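PDB 6EBU: LpxE from Aquifex aeolicus, which probably acts as a membrane-embedded lipid A 1-phosphatase of the PAP2 superfamily, hydrolysing a phosphate group from its lipid substrate. Local coordinates for residues E142-G147 and L152-G157; M7-F12 and R103-G108; M69-L74 and D109-F114; V119-H122 and I128-I131. The protein carries 1 engineered substitution. All coordinates share one frame; numbering follows the deposited sequence.

Contact 1 (E142-G147 and L152-G157); sequences ERIYAG and LDVFVG. With BOG (octyl beta-D-glucopyranoside), chain D; BOG (octyl beta-D-glucopyranoside), chain F; SO4 (sulfate ion), chain B.
Val-154 meets Arg-143 and Ile-144 where two consecutive helices of the PAP2 fold, 126-145 and 151-170, face each other beside a bound sulfate. Arg-143 and Asp-153, with His-149 between them, have the spacing of the third signature sequence of this phosphatase superfamily; the contact lies at the two ends of that motif, Val-154 being the residue after Asp-153. Along 152-157, Leu-152 comes first; its backbone N is bonded to Asn-15 and its side chain leans on Glu-10. Asp-153 follows, and its OD2 accepts a hydrogen bond from Phe-150 N and makes a weak one with His-149 ND1. Val-154 carries the contact itself. Its two methyls divide the work: CG1 lies 3.8 Å from Ile-144 CG1 and also approaches Arg-143 CB, while CG2 sits 3.6 Å from Ile-144 CD1. The extended end of Ile-144 (chi2 175°) lets CD1 touch Val-154 CG2 on one flank and, on another, C8' of the octyl glucoside of chain D, 3.7 Å away. Phe-155 CE1 then lies 3.5 Å from O1 of the same detergent, which meets the ring obliquely.

The polar end of Arg-143 takes no part in this apolar patch. Bends at chi2 (-45°) and chi3 (-85°) swing it toward the sulfate, whose O1 receives hydrogen bonds from NE at 3.2 Å and NH2 at 3.0 Å. Another edge of the guanidinium is held by its neighbour in sequence, which restrains its rotation: Arg-143 NH1 reaches the syn lone pair of Glu-142 OE1 at 2.8 Å, almost exactly in the guanidinium plane.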
loop_
_atom_site.group_PDB
_atom_site.type_symbol
_atom_site.label_atom_id
_atom_site.label_comp_id
_atom_site.label_asym_id
_atom_site.label_seq_id
_atom_site.Cartn_x
_atom_site.Cartn_y
_atom_site.Cartn_z
ATOM N N GLU A 142 -7.333 -2.817 2.108
ATOM C CA GLU A 142 -7.152 -4.247 2.338
ATOM C C GLU A 142 -6.195 -4.508 3.497
ATOM O O GLU A 142 -6.416 -5.422 4.299
ATOM C CB GLU A 142 -6.652 -4.920 1.059
ATOM C CG GLU A 142 -6.195 -6.352 1.235
ATOM C CD GLU A 142 -4.692 -6.485 1.123
ATOM O OE1 GLU A 142 -4.058 -6.956 2.089
ATOM O OE2 GLU A 142 -4.144 -6.104 0.069
ATOM N N ARG A 143 -5.131 -3.708 3.609
ATOM C CA ARG A 143 -4.165 -3.915 4.686
ATOM C C ARG A 143 -4.815 -3.731 6.053
ATOM O O ARG A 143 -4.527 -4.484 6.991
ATOM C CB ARG A 143 -2.978 -2.963 4.523
ATOM C CG ARG A 143 -2.273 -3.051 3.174
ATOM C CD ARG A 143 -2.036 -4.493 2.766
ATOM N NE ARG A 143 -0.807 -5.031 3.339
ATOM C CZ ARG A 143 -0.555 -6.327 3.485
ATOM N NH1 ARG A 143 -1.452 -7.225 3.107
ATOM N NH2 ARG A 143 0.595 -6.724 4.016
ATOM N N ILE A 144 -5.696 -2.740 6.185
ATOM C CA ILE A 144 -6.381 -2.522 7.455
ATOM C C ILE A 144 -7.421 -3.608 7.690
ATOM O O ILE A 144 -7.545 -4.138 8.799
ATOM C CB ILE A 144 -7.008 -1.118 7.491
ATOM C CG1 ILE A 144 -5.989 -0.067 7.049
ATOM C CG2 ILE A 144 -7.531 -0.799 8.886
ATOM C CD1 ILE A 144 -6.561 1.319 6.942
ATOM N N TYR A 145 -8.184 -3.960 6.649
ATOM C CA TYR A 145 -9.185 -5.012 6.791
ATOM C C TYR A 145 -8.548 -6.341 7.170
ATOM O O TYR A 145 -9.140 -7.119 7.930
ATOM C CB TYR A 145 -9.989 -5.157 5.497
ATOM C CG TYR A 145 -11.116 -6.158 5.606
ATOM C CD1 TYR A 145 -12.377 -5.769 6.041
ATOM C CD2 TYR A 145 -10.916 -7.496 5.292
ATOM C CE1 TYR A 145 -13.409 -6.683 6.153
ATOM C CE2 TYR A 145 -11.937 -8.415 5.400
ATOM C CZ TYR A 145 -13.183 -8.005 5.833
ATOM O OH TYR A 145 -14.204 -8.922 5.948
ATOM N N ALA A 146 -7.350 -6.622 6.656
ATOM C CA ALA A 146 -6.651 -7.849 7.007
ATOM C C ALA A 146 -6.108 -7.834 8.430
ATOM O O ALA A 146 -5.665 -8.880 8.915
ATOM C CB ALA A 146 -5.507 -8.099 6.021
ATOM N N GLY A 147 -6.130 -6.685 9.103
ATOM C CA GLY A 147 -5.622 -6.595 10.456
ATOM C C GLY A 147 -4.117 -6.531 10.575
ATOM O O GLY A 147 -3.587 -6.738 11.670
ATOM N N LEU A 152 -2.518 4.795 10.103
ATOM C CA LEU A 152 -1.321 5.618 9.963
ATOM C C LEU A 152 -0.355 5.018 8.948
ATOM O O LEU A 152 0.263 5.745 8.160
ATOM C CB LEU A 152 -0.635 5.781 11.320
ATOM C CG LEU A 152 0.765 6.399 11.303
ATOM C CD1 LEU A 152 0.711 7.839 10.814
ATOM C CD2 LEU A 152 1.417 6.315 12.675
ATOM N N ASP A 153 -0.221 3.688 8.946
ATOM C CA ASP A 153 0.713 3.032 8.034
ATOM C C ASP A 153 0.275 3.182 6.584
ATOM O O ASP A 153 1.110 3.402 5.698
ATOM C CB ASP A 153 0.846 1.553 8.390
ATOM C CG ASP A 153 1.055 1.323 9.869
ATOM O OD1 ASP A 153 1.710 2.167 10.517
ATOM O OD2 ASP A 153 0.568 0.293 10.382
ATOM N N VAL A 154 -1.026 3.055 6.316
ATOM C CA VAL A 154 -1.480 3.119 4.932
ATOM C C VAL A 154 -1.568 4.562 4.451
ATOM O O VAL A 154 -1.403 4.831 3.257
ATOM C CB VAL A 154 -2.818 2.376 4.764
ATOM C CG1 VAL A 154 -2.749 1.006 5.424
ATOM C CG2 VAL A 154 -3.968 3.190 5.325
ATOM N N PHE A 155 -1.809 5.514 5.357
ATOM C CA PHE A 155 -1.831 6.914 4.951
ATOM C C PHE A 155 -0.434 7.394 4.582
ATOM O O PHE A 155 -0.239 8.037 3.545
ATOM C CB PHE A 155 -2.422 7.781 6.062
ATOM C CG PHE A 155 -2.451 9.246 5.732
ATOM C CD1 PHE A 155 -3.402 9.755 4.860
ATOM C CD2 PHE A 155 -1.523 10.114 6.285
ATOM C CE1 PHE A 155 -3.429 11.105 4.550
ATOM C CE2 PHE A 155 -1.544 11.463 5.979
ATOM C CZ PHE A 155 -2.499 11.959 5.111
ATOM N N VAL A 156 0.556 7.087 5.422
ATOM C CA VAL A 156 1.930 7.473 5.120
ATOM C C VAL A 156 2.457 6.669 3.938
ATOM O O VAL A 156 3.166 7.201 3.076
ATOM C CB VAL A 156 2.814 7.311 6.370
ATOM C CG1 VAL A 156 4.279 7.512 6.021
ATOM C CG2 VAL A 156 2.381 8.294 7.450
ATOM N N GLY A 157 2.110 5.382 3.872
ATOM C CA GLY A 157 2.494 4.584 2.718
ATOM C C GLY A 157 1.962 5.157 1.420
ATOM O O GLY A 157 2.696 5.288 0.436
HETATM O O1 BOG D . -3.593 9.996 1.246
HETATM C "C1'" BOG D . -4.580 9.087 0.761
HETATM C "C2'" BOG D . -4.586 7.816 1.639
HETATM C "C3'" BOG D . -5.506 6.727 1.001
HETATM C "C4'" BOG D . -5.397 5.419 1.830
HETATM C "C5'" BOG D . -6.670 4.570 1.637
HETATM C "C6'" BOG D . -6.922 3.721 2.899
HETATM C "C7'" BOG D . -8.346 3.962 3.395
HETATM C "C8'" BOG D . -8.722 2.891 4.420
HETATM O O1 BOG F . 4.895 -8.225 2.461
HETATM C "C1'" BOG F . 4.079 -7.946 1.325
HETATM C "C2'" BOG F . 3.344 -9.235 0.894
HETATM C "C3'" BOG F . 1.992 -8.865 0.209
HETATM C "C4'" BOG F . 0.834 -9.686 0.841
HETATM C "C5'" BOG F . 1.004 -9.741 2.376
HETATM C "C6'" BOG F . 0.094 -10.840 2.962
HETATM C "C7'" BOG F . 0.739 -12.211 2.775
HETATM C "C8'" BOG F . 2.005 -12.302 3.630
HETATM S S SO4 B . 3.669 -4.513 4.153
HETATM O O1 SO4 B . 2.284 -4.253 3.766
HETATM O O2 SO4 B . 3.727 -5.702 4.996
HETATM O O3 SO4 B . 4.176 -3.362 4.895
HETATM O O4 SO4 B . 4.481 -4.722 2.957
#

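Contact 2 (M7-F12 and R103-G108); sequences MVIEDF and RSFPSG. With BOG (octyl beta-D-glucopyranoside), chain E; SO4 (sulfate ion), chain B.
Ser-104 OG faces two acids that lie to the same side of it: it is hydrogen-bonded to Asp-153 OD2 of helix 151-170, and Glu-10 OE1 stands 3.1 Å away without forming a bond by its geometry. The hydroxyl owes this place to a chi1 of -172°, which turns it away from the backbone N and toward the carboxylates. Glu-10 arrives from the N-terminal loop, and a bend at chi2 brings its OE1 also to 3.3 Å from Ser-104 CB and close to Asp-153 OD1, so two carboxylates share the corner. The loop holding Glu-10 is a type I turn, Val-8 to Asp-11, just ahead of helix 13-24, and the backbone O of Glu-10 is bonded to Asn-15 ND2 on that helix.

Beside the polar cluster is an apolar one. Ile-9 points its CD1 methyl at the ring of Phe-105, 3.8 Å from the centroid and 11° off the ring normal, a CH-pi contact over the middle of one face. The two side chains cross at about a right angle, and Phe-82 adds an edge-to-face ring contact to Phe-105.

Further along 103-108 the chain passes through a cis peptide before Pro-106 and reaches Ser-107 at the N-cap of helix 108-121. There Gly-108 N gives the sulfate O3 a nearly straight hydrogen bond, 3.0 Å and 172°. Pro-106, Ser-107 and Gly-108 form the Pro-Ser-Gly signature of PAP2 phosphatases, and a helix start that offers its backbone N-H to an oxyanion is consistent with their phosphate-binding site.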
loop_
_atom_site.group_PDB
_atom_site.type_symbol
_atom_site.label_atom_id
_atom_site.label_comp_id
_atom_site.label_asym_id
_atom_site.label_seq_id
_atom_site.Cartn_x
_atom_site.Cartn_y
_atom_site.Cartn_z
ATOM N N MET A 7 9.080 3.866 21.973
ATOM C CA MET A 7 8.186 4.795 21.290
ATOM C C MET A 7 7.259 4.064 20.321
ATOM O O MET A 7 7.708 3.505 19.320
ATOM N N VAL A 8 5.965 4.073 20.626
ATOM C CA VAL A 8 4.946 3.450 19.792
ATOM C C VAL A 8 4.114 4.577 19.192
ATOM O O VAL A 8 3.226 5.132 19.850
ATOM C CB VAL A 8 4.076 2.464 20.582
ATOM C CG1 VAL A 8 2.959 1.916 19.705
ATOM C CG2 VAL A 8 4.926 1.329 21.130
ATOM N N ILE A 9 4.397 4.921 17.931
ATOM C CA ILE A 9 3.682 6.012 17.269
ATOM C C ILE A 9 2.278 5.629 16.828
ATOM O O ILE A 9 1.522 6.503 16.384
ATOM C CB ILE A 9 4.469 6.522 16.046
ATOM C CG1 ILE A 9 4.716 5.383 15.054
ATOM C CG2 ILE A 9 5.789 7.153 16.477
ATOM C CD1 ILE A 9 5.407 5.821 13.782
ATOM N N GLU A 10 1.902 4.355 16.937
ATOM C CA GLU A 10 0.593 3.892 16.496
ATOM C C GLU A 10 -0.488 4.035 17.561
ATOM O O GLU A 10 -1.664 3.804 17.260
ATOM C CB GLU A 10 0.674 2.422 16.056
ATOM C CG GLU A 10 1.927 2.066 15.268
ATOM C CD GLU A 10 1.684 2.019 13.768
ATOM O OE1 GLU A 10 2.266 1.143 13.094
ATOM O OE2 GLU A 10 0.905 2.853 13.263
ATOM N N ASP A 11 -0.128 4.416 18.785
ATOM C CA ASP A 11 -1.071 4.422 19.903
ATOM C C ASP A 11 -1.577 5.844 20.138
ATOM O O ASP A 11 -1.189 6.533 21.080
ATOM C CB ASP A 11 -0.405 3.832 21.148
ATOM C CG ASP A 11 -1.367 3.642 22.317
ATOM O OD1 ASP A 11 -2.512 4.141 22.278
ATOM O OD2 ASP A 11 -0.966 2.981 23.298
ATOM N N PHE A 12 -2.453 6.284 19.237
ATOM C CA PHE A 12 -3.253 7.479 19.471
ATOM C C PHE A 12 -4.690 7.186 19.060
ATOM O O PHE A 12 -4.962 6.257 18.293
ATOM C CB PHE A 12 -2.699 8.726 18.753
ATOM C CG PHE A 12 -2.548 8.577 17.266
ATOM C CD1 PHE A 12 -1.450 7.925 16.728
ATOM C CD2 PHE A 12 -3.480 9.131 16.405
ATOM C CE1 PHE A 12 -1.300 7.806 15.360
ATOM C CE2 PHE A 12 -3.336 9.014 15.036
ATOM C CZ PHE A 12 -2.244 8.354 14.513
ATOM N N ARG A 103 7.087 -4.639 11.969
ATOM C CA ARG A 103 7.442 -3.691 10.910
ATOM C C ARG A 103 6.187 -3.086 10.276
ATOM O O ARG A 103 5.970 -3.141 9.063
ATOM C CB ARG A 103 8.340 -4.353 9.858
ATOM C CG ARG A 103 9.683 -4.816 10.399
ATOM C CD ARG A 103 9.966 -6.260 10.012
ATOM N N SER A 104 5.365 -2.480 11.135
ATOM C CA SER A 104 4.054 -1.995 10.718
ATOM C C SER A 104 4.140 -0.672 9.967
ATOM O O SER A 104 3.367 -0.437 9.031
ATOM C CB SER A 104 3.145 -1.853 11.941
ATOM O OG SER A 104 1.814 -1.550 11.565
ATOM N N PHE A 105 5.069 0.203 10.357
ATOM C CA PHE A 105 5.136 1.547 9.799
ATOM C C PHE A 105 6.273 1.641 8.796
ATOM O O PHE A 105 7.426 1.363 9.158
ATOM C CB PHE A 105 5.331 2.571 10.912
ATOM C CG PHE A 105 5.336 3.995 10.437
ATOM C CD1 PHE A 105 4.149 4.691 10.280
ATOM C CD2 PHE A 105 6.530 4.642 10.159
ATOM C CE1 PHE A 105 4.151 6.004 9.848
ATOM C CE2 PHE A 105 6.538 5.957 9.727
ATOM C CZ PHE A 105 5.348 6.637 9.571
ATOM N N PRO A 106 6.010 2.011 7.533
ATOM C CA PRO A 106 4.675 2.189 6.958
ATOM C C PRO A 106 4.247 0.970 6.143
ATOM O O PRO A 106 4.903 -0.069 6.230
ATOM C CB PRO A 106 4.854 3.412 6.069
ATOM C CG PRO A 106 6.262 3.265 5.562
ATOM C CD PRO A 106 7.054 2.519 6.625
ATOM N N SER A 107 3.178 1.091 5.359
ATOM C CA SER A 107 2.676 -0.018 4.555
ATOM C C SER A 107 3.381 -0.050 3.203
ATOM O O SER A 107 3.216 0.864 2.388
ATOM C CB SER A 107 1.165 0.091 4.355
ATOM O OG SER A 107 0.719 -0.870 3.412
ATOM N N GLY A 108 4.142 -1.118 2.958
ATOM C CA GLY A 108 4.851 -1.240 1.694
ATOM C C GLY A 108 3.935 -1.554 0.525
ATOM O O GLY A 108 4.152 -1.068 -0.588
HETATM O O1 BOG E . 8.002 -5.777 6.119
HETATM C "C1'" BOG E . 7.795 -7.168 6.344
HETATM C "C2'" BOG E . 7.073 -7.357 7.694
HETATM C "C3'" BOG E . 7.428 -8.758 8.281
HETATM C "C4'" BOG E . 6.620 -8.988 9.587
HETATM C "C5'" BOG E . 7.076 -10.309 10.238
HETATM C "C6'" BOG E . 6.091 -10.692 11.359
HETATM C "C7'" BOG E . 6.559 -11.981 12.027
HETATM C "C8'" BOG E . 5.508 -13.074 11.826
HETATM S S SO4 B . 3.669 -4.513 4.153
HETATM O O1 SO4 B . 2.284 -4.253 3.766
HETATM O O2 SO4 B . 3.727 -5.702 4.996
HETATM O O3 SO4 B . 4.176 -3.362 4.895
HETATM O O4 SO4 B . 4.481 -4.722 2.957
#

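Contact 3 (M69-L74 and D109-F114); sequences MLETVL and DTAMAF. Engineered in segment 69-74: Met-69 (natural residue Ile). With BOG (octyl beta-D-glucopyranoside), chain F.
A chi1 of 64° sets Glu-71 CG between its own backbone N and carbonyl carbon, and a bend at chi2 (95°) then lays the carboxylate against Ala-111 and Met-112. This joins helices 61-82 and 108-121 within the membrane-embedded helical bundle of the PAP2 fold, the first of them carrying a predicted transmembrane span. The backbones come closest at Glu-71 and Ala-111, whose CA atoms are 6.6 Å apart; the single methyl of Ala-111 suits so close a pairing. Around that pair, Ala-111 also touches Val-75 and Met-112 touches Ile-68, so the apolar packing of the two helices continues on these further residues of helix 61-82.

The carboxylate spreads over two residues of the facing helix. Its OE1 rests 3.4 Å from Ala-111 CB, whereas CD stands 3.9 Å from both Met-112 CA and Met-112 N. No hydrogen bond crosses between 69-74 and 109-114, so the buried acid meets 109-114 by van der Waals contact. The end of Met-112 leads away from Glu-71, and its side chain also touches Tyr-135 of helix 126-145. What faces the acid is the root of that side chain: Glu-71 OE2 lies 3.6 Å from Met-112 CB and 3.9 Å from Met-112 CG.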
loop_
_atom_site.group_PDB
_atom_site.type_symbol
_atom_site.label_atom_id
_atom_site.label_comp_id
_atom_site.label_asym_id
_atom_site.label_seq_id
_atom_site.Cartn_x
_atom_site.Cartn_y
_atom_site.Cartn_z
ATOM N N MET A 69 12.071 2.004 -6.850
ATOM C CA MET A 69 13.331 2.032 -6.115
ATOM C C MET A 69 13.290 3.063 -4.996
ATOM O O MET A 69 13.743 2.794 -3.876
ATOM C CB MET A 69 14.487 2.340 -7.067
ATOM C CG MET A 69 15.098 1.129 -7.741
ATOM S SD MET A 69 16.439 1.604 -8.850
ATOM C CE MET A 69 17.413 2.662 -7.776
ATOM N N LEU A 70 12.747 4.249 -5.280
ATOM C CA LEU A 70 12.667 5.294 -4.263
ATOM C C LEU A 70 11.769 4.869 -3.107
ATOM O O LEU A 70 12.172 4.934 -1.939
ATOM C CB LEU A 70 12.159 6.597 -4.886
ATOM C CG LEU A 70 13.099 7.364 -5.818
ATOM C CD1 LEU A 70 12.376 8.544 -6.454
ATOM C CD2 LEU A 70 14.339 7.829 -5.070
ATOM N N GLU A 71 10.543 4.428 -3.412
ATOM C CA GLU A 71 9.613 4.079 -2.342
ATOM C C GLU A 71 10.091 2.857 -1.567
ATOM O O GLU A 71 9.947 2.804 -0.341
ATOM C CB GLU A 71 8.203 3.857 -2.902
ATOM C CG GLU A 71 8.060 2.686 -3.863
ATOM C CD GLU A 71 7.599 1.412 -3.176
ATOM O OE1 GLU A 71 7.334 1.448 -1.955
ATOM O OE2 GLU A 71 7.512 0.368 -3.855
ATOM N N THR A 72 10.680 1.876 -2.256
ATOM C CA THR A 72 11.148 0.672 -1.573
ATOM C C THR A 72 12.234 1.005 -0.560
ATOM O O THR A 72 12.186 0.553 0.590
ATOM C CB THR A 72 11.667 -0.348 -2.589
ATOM O OG1 THR A 72 10.588 -0.784 -3.425
ATOM C CG2 THR A 72 12.274 -1.548 -1.875
ATOM N N VAL A 73 13.224 1.798 -0.972
ATOM C CA VAL A 73 14.289 2.199 -0.057
ATOM C C VAL A 73 13.707 2.966 1.124
ATOM O O VAL A 73 14.026 2.693 2.288
ATOM C CB VAL A 73 15.351 3.026 -0.804
ATOM C CG1 VAL A 73 16.235 3.773 0.178
ATOM C CG2 VAL A 73 16.185 2.126 -1.704
ATOM N N LEU A 74 12.829 3.928 0.839
ATOM C CA LEU A 74 12.239 4.735 1.900
ATOM C C LEU A 74 11.365 3.899 2.829
ATOM O O LEU A 74 11.328 4.157 4.037
ATOM C CB LEU A 74 11.434 5.881 1.286
ATOM C CG LEU A 74 10.769 6.880 2.231
ATOM C CD1 LEU A 74 11.737 7.331 3.313
ATOM C CD2 LEU A 74 10.241 8.073 1.448
ATOM N N ASP A 109 2.907 -2.375 0.755
ATOM C CA ASP A 109 1.945 -2.668 -0.303
ATOM C C ASP A 109 1.200 -1.412 -0.732
ATOM O O ASP A 109 0.969 -1.194 -1.928
ATOM C CB ASP A 109 0.949 -3.728 0.160
ATOM C CG ASP A 109 1.557 -5.105 0.225
ATOM O OD1 ASP A 109 2.758 -5.245 -0.095
ATOM O OD2 ASP A 109 0.828 -6.045 0.597
ATOM N N THR A 110 0.805 -0.581 0.234
ATOM C CA THR A 110 0.134 0.671 -0.096
ATOM C C THR A 110 1.067 1.616 -0.844
ATOM O O THR A 110 0.662 2.250 -1.824
ATOM C CB THR A 110 -0.398 1.326 1.178
ATOM O OG1 THR A 110 -1.224 0.392 1.885
ATOM C CG2 THR A 110 -1.214 2.563 0.848
ATOM N N ALA A 111 2.325 1.710 -0.406
ATOM C CA ALA A 111 3.280 2.598 -1.062
ATOM C C ALA A 111 3.521 2.182 -2.510
ATOM O O ALA A 111 3.534 3.023 -3.416
ATOM C CB ALA A 111 4.591 2.624 -0.275
ATOM N N MET A 112 3.710 0.880 -2.748
ATOM C CA MET A 112 3.910 0.398 -4.112
ATOM C C MET A 112 2.672 0.636 -4.968
ATOM O O MET A 112 2.778 1.078 -6.119
ATOM C CB MET A 112 4.272 -1.090 -4.098
ATOM C CG MET A 112 4.588 -1.667 -5.473
ATOM S SD MET A 112 4.303 -3.449 -5.602
ATOM C CE MET A 112 2.516 -3.501 -5.705
ATOM N N ALA A 113 1.488 0.355 -4.419
ATOM C CA ALA A 113 0.258 0.514 -5.187
ATOM C C ALA A 113 0.027 1.970 -5.569
ATOM O O ALA A 113 -0.377 2.266 -6.700
ATOM C CB ALA A 113 -0.929 -0.033 -4.394
ATOM N N PHE A 114 0.286 2.898 -4.646
ATOM C CA PHE A 114 0.148 4.313 -4.975
ATOM C C PHE A 114 1.288 4.801 -5.857
ATOM O O PHE A 114 1.109 5.758 -6.617
ATOM C CB PHE A 114 0.059 5.149 -3.695
ATOM C CG PHE A 114 -1.336 5.256 -3.146
ATOM C CD1 PHE A 114 -1.839 4.275 -2.306
ATOM C CD2 PHE A 114 -2.151 6.322 -3.489
ATOM C CE1 PHE A 114 -3.128 4.364 -1.806
ATOM C CE2 PHE A 114 -3.441 6.417 -2.993
ATOM C CZ PHE A 114 -3.929 5.437 -2.151
HETATM O O1 BOG F . 4.895 -8.225 2.461
HETATM C "C1'" BOG F . 4.079 -7.946 1.325
HETATM C "C2'" BOG F . 3.344 -9.235 0.894
HETATM C "C3'" BOG F . 1.992 -8.865 0.209
HETATM C "C4'" BOG F . 0.834 -9.686 0.841
HETATM C "C5'" BOG F . 1.004 -9.741 2.376
HETATM C "C6'" BOG F . 0.094 -10.840 2.962
HETATM C "C7'" BOG F . 0.739 -12.211 2.775
HETATM C "C8'" BOG F . 2.005 -12.302 3.630
#

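Contact 4 (V119-H122 and I128-I131); sequences VLSH and IKAI
Lys-129 lies lengthwise along Ser-121, its aliphatic chain running past the serine's CB and on beside its carbonyl oxygen. The pair closes the short turn of a helical hairpin between helices 108-121 and 126-145 of the PAP2 bundle, far from the bound sulfate. Such a tight turn brings the backbones very near: the CA atoms of Ser-121 and Lys-129 are 4.9 Å apart, and a small residue fits that spacing.

The serine presents its side chain to the root of the lysine. Ser-121 CB faces Lys-129 CG at 3.8 Å, and Ser-121 OG stands 3.7 Å from Lys-129 CA. That hydroxyl is not spent across the contact. With chi1 at -61° it sits beside its own backbone N, well placed for the hydrogen bond it makes to Ala-117 O one turn back in the same helix. Ile-128 turns its CB toward 119-122 as well and covers part of it without close contact.

Neighbouring residues tie the hairpin into the bundle. Leu-120 packs on Leu-132 of the returning helix and on Leu-49 and Leu-53 of helix 46-56, while the backbone O of His-122 is bonded to Lys-60 NZ.

Beyond CG the lysine is fully extended, which carries its methylene groups past the end of helix 108-121. Lys-129 CE comes to 3.2 Å from Ser-121 O, yet the terminal NZ remains 4.1 Å from that oxygen.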
loop_
_atom_site.group_PDB
_atom_site.type_symbol
_atom_site.label_atom_id
_atom_site.label_comp_id
_atom_site.label_asym_id
_atom_site.label_seq_id
_atom_site.Cartn_x
_atom_site.Cartn_y
_atom_site.Cartn_z
ATOM N N VAL A 119 2.469 6.907 -11.171
ATOM C CA VAL A 119 3.285 6.951 -12.381
ATOM C C VAL A 119 2.458 6.576 -13.607
ATOM O O VAL A 119 2.618 7.163 -14.684
ATOM C CB VAL A 119 4.515 6.037 -12.226
ATOM C CG1 VAL A 119 5.291 5.945 -13.535
ATOM C CG2 VAL A 119 5.409 6.543 -11.103
ATOM N N LEU A 120 1.557 5.603 -13.469
ATOM C CA LEU A 120 0.814 5.132 -14.630
ATOM C C LEU A 120 -0.397 5.998 -14.959
ATOM O O LEU A 120 -0.889 5.934 -16.089
ATOM C CB LEU A 120 0.379 3.679 -14.427
ATOM C CG LEU A 120 1.515 2.656 -14.312
ATOM C CD1 LEU A 120 1.002 1.245 -14.550
ATOM C CD2 LEU A 120 2.651 2.987 -15.275
ATOM N N SER A 121 -0.886 6.803 -14.013
ATOM C CA SER A 121 -1.980 7.721 -14.312
ATOM C C SER A 121 -1.522 8.961 -15.069
ATOM O O SER A 121 -2.358 9.645 -15.666
ATOM C CB SER A 121 -2.684 8.165 -13.026
ATOM O OG SER A 121 -3.244 7.063 -12.337
ATOM N N HIS A 122 -0.226 9.261 -15.053
ATOM C CA HIS A 122 0.270 10.505 -15.628
ATOM C C HIS A 122 0.024 10.550 -17.131
ATOM O O HIS A 122 0.407 9.635 -17.866
ATOM C CB HIS A 122 1.761 10.657 -15.332
ATOM C CG HIS A 122 2.339 11.957 -15.798
ATOM N ND1 HIS A 122 2.777 12.156 -17.089
ATOM C CD2 HIS A 122 2.552 13.123 -15.143
ATOM C CE1 HIS A 122 3.236 13.390 -17.210
ATOM N NE2 HIS A 122 3.111 13.997 -16.044
ATOM N N ILE A 128 -8.847 5.962 -16.648
ATOM C CA ILE A 128 -7.657 5.197 -16.291
ATOM C C ILE A 128 -7.110 5.655 -14.943
ATOM O O ILE A 128 -6.647 4.840 -14.136
ATOM C CB ILE A 128 -6.601 5.304 -17.406
ATOM C CG1 ILE A 128 -7.041 4.493 -18.628
ATOM C CG2 ILE A 128 -5.242 4.829 -16.911
ATOM C CD1 ILE A 128 -5.987 4.390 -19.708
ATOM N N LYS A 129 -7.163 6.960 -14.670
ATOM C CA LYS A 129 -6.745 7.451 -13.360
ATOM C C LYS A 129 -7.654 6.921 -12.260
ATOM O O LYS A 129 -7.186 6.583 -11.166
ATOM C CB LYS A 129 -6.730 8.977 -13.348
ATOM C CG LYS A 129 -5.872 9.602 -14.431
ATOM C CD LYS A 129 -5.697 11.091 -14.183
ATOM C CE LYS A 129 -4.808 11.723 -15.233
ATOM N NZ LYS A 129 -4.396 13.091 -14.841
ATOM N N ALA A 130 -8.958 6.838 -12.532
ATOM C CA ALA A 130 -9.894 6.342 -11.528
ATOM C C ALA A 130 -9.676 4.859 -11.252
ATOM O O ALA A 130 -9.768 4.418 -10.101
ATOM C CB ALA A 130 -11.332 6.603 -11.978
ATOM N N ILE A 131 -9.383 4.077 -12.293
ATOM C CA ILE A 131 -9.138 2.647 -12.116
ATOM C C ILE A 131 -7.893 2.422 -11.266
ATOM O O ILE A 131 -7.896 1.625 -10.320
ATOM C CB ILE A 131 -9.018 1.956 -13.487
ATOM C CG1 ILE A 131 -10.387 1.853 -14.162
ATOM C CG2 ILE A 131 -8.367 0.585 -13.350
ATOM C CD1 ILE A 131 -10.319 1.481 -15.629
#

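Overall arrangement
Contacts 1 and 3 are buried, whereas contacts 2 and 4 are partly buried and lie on opposite sides of the chain's centre, with about 28 Å between their own centres. Helix 108-121 serves contacts 3 and 4, and helix 126-145 serves contacts 1 and 4, so the hairpin of contact 4 joins two helices that contribute to the deeper part of the bundle. Contacts 1 and 2 pair apolar contacts with polar groups that reach one sulfate, a charged side chain in the first and a backbone N-H in the second. Contact 3 buries an acid between helices, and contact 4 lays a lysine's methylene chain along a serine and its carbonyl, without a hydrogen bond across.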